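Local coordinates for protein cellulase IBT99 (Metagenomes, PDB 6WBT) that probably hydrolyses 6-phospho-alpha-glucosides as a family 4 glycosidase, binding NAD, a manganese ion and glucose 6-phosphate in its active site, at residues G198-W204 against F381-I386. Sequence-based numbering, arbitrary orientation.
With MN (manganese (II) ion), chain E; G6P (6-O-phosphono-alpha-D-glucopyranose), chain F.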
# COMPACT_ATOMS: atom_id res chain seq x y z
N GLY A 198 1.01 5.68 -18.08
CA GLY A 198 0.82 7.08 -17.79
C GLY A 198 -0.64 7.44 -17.84
O GLY A 198 -1.52 6.57 -17.80
N LEU A 199 -0.91 8.74 -17.93
CA LEU A 199 -2.26 9.26 -18.07
C LEU A 199 -2.52 9.61 -19.53
O LEU A 199 -1.63 9.56 -20.38
CB LEU A 199 -2.47 10.48 -17.17
CG LEU A 199 -2.19 10.28 -15.68
CD1 LEU A 199 -2.48 11.56 -14.91
CD2 LEU A 199 -3.01 9.12 -15.12
N ASN A 200 -3.77 9.98 -19.81
CA ASN A 200 -4.13 10.38 -21.17
C ASN A 200 -3.39 11.66 -21.54
O ASN A 200 -3.43 12.66 -20.82
CB ASN A 200 -5.64 10.58 -21.28
CG ASN A 200 -6.07 11.02 -22.67
OD1 ASN A 200 -6.59 12.11 -22.87
ND2 ASN A 200 -5.84 10.15 -23.66
N HIS A 201 -2.70 11.62 -22.69
CA HIS A 201 -1.82 12.71 -23.13
C HIS A 201 -0.76 13.02 -22.08
O HIS A 201 -0.38 14.18 -21.88
CB HIS A 201 -2.62 13.96 -23.48
CG HIS A 201 -3.65 13.75 -24.55
ND1 HIS A 201 -4.69 14.63 -24.78
CD2 HIS A 201 -3.79 12.76 -25.47
CE1 HIS A 201 -5.42 14.19 -25.78
NE2 HIS A 201 -4.90 13.05 -26.21
N TYR A 202 -0.27 11.98 -21.41
CA TYR A 202 0.63 12.13 -20.27
C TYR A 202 1.35 10.82 -20.00
O TYR A 202 1.52 10.43 -18.84
CB TYR A 202 -0.15 12.59 -19.04
CG TYR A 202 0.63 13.44 -18.07
CD1 TYR A 202 0.88 14.78 -18.33
CD2 TYR A 202 1.10 12.90 -16.87
CE1 TYR A 202 1.59 15.56 -17.44
CE2 TYR A 202 1.81 13.68 -15.98
CZ TYR A 202 2.05 15.01 -16.27
OH TYR A 202 2.75 15.79 -15.38
N GLY A 203 1.79 10.13 -21.05
CA GLY A 203 2.35 8.80 -20.91
C GLY A 203 3.73 8.63 -21.52
O GLY A 203 4.35 9.60 -21.96
N TRP A 204 4.22 7.39 -21.53
CA TRP A 204 5.54 7.07 -22.04
C TRP A 204 5.52 5.70 -22.69
O TRP A 204 4.82 4.79 -22.23
CB TRP A 204 6.60 7.11 -20.92
CG TRP A 204 6.64 8.40 -20.16
CD1 TRP A 204 5.84 8.75 -19.11
CD2 TRP A 204 7.52 9.50 -20.38
NE1 TRP A 204 6.17 10.00 -18.67
CE2 TRP A 204 7.20 10.49 -19.43
CE3 TRP A 204 8.55 9.75 -21.29
CZ2 TRP A 204 7.87 11.71 -19.36
CZ3 TRP A 204 9.22 10.97 -21.22
CH2 TRP A 204 8.87 11.93 -20.26
N PHE A 381 10.92 9.51 -11.27
CA PHE A 381 10.69 10.70 -12.09
C PHE A 381 9.32 10.69 -12.75
O PHE A 381 8.71 11.75 -12.94
CB PHE A 381 11.78 10.84 -13.15
CG PHE A 381 11.51 11.92 -14.16
CD1 PHE A 381 11.50 13.25 -13.79
CD2 PHE A 381 11.26 11.60 -15.48
CE1 PHE A 381 11.25 14.25 -14.71
CE2 PHE A 381 11.01 12.59 -16.42
CZ PHE A 381 11.01 13.91 -16.03
N TYR A 382 8.81 9.51 -13.10
CA TYR A 382 7.51 9.40 -13.74
C TYR A 382 6.37 9.23 -12.75
O TYR A 382 5.22 9.51 -13.10
CB TYR A 382 7.53 8.24 -14.74
CG TYR A 382 8.71 8.31 -15.68
CD1 TYR A 382 8.66 9.09 -16.83
CD2 TYR A 382 9.88 7.63 -15.40
CE1 TYR A 382 9.74 9.16 -17.69
CE2 TYR A 382 10.97 7.70 -16.25
CZ TYR A 382 10.89 8.47 -17.39
OH TYR A 382 11.97 8.55 -18.24
N LYS A 383 6.67 8.78 -11.53
CA LYS A 383 5.65 8.77 -10.48
C LYS A 383 5.29 10.19 -10.06
O LYS A 383 4.11 10.54 -9.97
CB LYS A 383 6.14 7.96 -9.28
CG LYS A 383 5.28 8.11 -8.04
CD LYS A 383 5.93 7.44 -6.84
CE LYS A 383 5.16 7.73 -5.55
NZ LYS A 383 3.77 7.22 -5.61
N GLY A 384 6.30 11.02 -9.80
CA GLY A 384 6.04 12.37 -9.34
C GLY A 384 5.30 13.22 -10.35
O GLY A 384 4.50 14.09 -9.98
N LEU A 385 5.56 13.00 -11.64
CA LEU A 385 4.84 13.73 -12.68
C LEU A 385 3.38 13.30 -12.74
O LEU A 385 2.48 14.14 -12.89
CB LEU A 385 5.52 13.53 -14.03
CG LEU A 385 6.83 14.29 -14.26
CD1 LEU A 385 7.47 13.86 -15.57
CD2 LEU A 385 6.58 15.79 -14.25
N ILE A 386 3.12 12.00 -12.63
CA ILE A 386 1.74 11.51 -12.67
C ILE A 386 1.01 11.87 -11.38
O ILE A 386 -0.19 12.16 -11.40
CB ILE A 386 1.72 10.00 -12.95
CG1 ILE A 386 2.32 9.71 -14.33
CG2 ILE A 386 0.30 9.45 -12.87
CD1 ILE A 386 2.42 8.23 -14.65
MN MN E . -6.52 12.05 -27.13
C1 G6P F . -5.05 13.59 -31.57
C2 G6P F . -5.31 13.83 -30.08
C3 G6P F . -6.60 14.62 -29.88
C4 G6P F . -6.59 15.88 -30.74
C5 G6P F . -6.33 15.49 -32.19
C6 G6P F . -6.36 16.68 -33.14
O1 G6P F . -6.06 12.73 -32.10
O2 G6P F . -5.42 12.57 -29.41
O3 G6P F . -6.72 14.98 -28.50
O4 G6P F . -7.86 16.54 -30.64
O5 G6P F . -5.06 14.83 -32.27
O6 G6P F . -6.76 17.87 -32.45
P G6P F . -7.18 19.17 -33.29
O1P G6P F . -6.59 20.32 -32.52
O2P G6P F . -8.69 19.13 -33.31
O3P G6P F . -6.55 18.94 -34.64
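The hydroxyl of Tyr202 donates a hydrogen bond to the main-chain carbonyl of Leu385, with Tyr202 OH to Leu385 O at 3.0 Å. The hydroxyl sits well above the carbonyl plane, with a C=O...OH angle of 114°, so no lone pair points straight at it. The carbonyl carbon of Leu385 and the backbone N of Ile386 lie in the plane of the Tyr202 ring, at its edge.

Trp204, two residues on along the strand, meets Tyr382 in an edge-to-face pair. The planes stand at 76°. Trp204 has CG anti to its carbonyl carbon (chi1 -55°), which helps turn one indole face to the CD1-CE1 edge of Tyr382. Tyr382 CE1 lies over the centre of that face, and Tyr382 CD1 is 3.3 Å from Trp204 CE2. The hydroxyl of Tyr382 is hydrogen-bonded to Asp260.

Ile386 packs on the corner that the chain turns at Gly198. Ile386 CD1 touches Gly198 CA at 3.7 Å, and Ile386 CG2 meets Leu199 CG at 3.8 Å.

Between these contacts, a type II turn from Leu199 to Tyr202 carries His201 away from helix 380-402. His201 NE2 binds the manganese ion at 2.1 Å, a site shared with Cys171 and O2 of the glucose 6-phosphate. His201 ND1 is hydrogen-bonded to Thr111.

The chemistry is thus divided: one hydrogen bond and buried aromatic and aliphatic packing join the two ends of the turn and the residues flanking it to the helix, while its tip supplies a metal ligand to the active site.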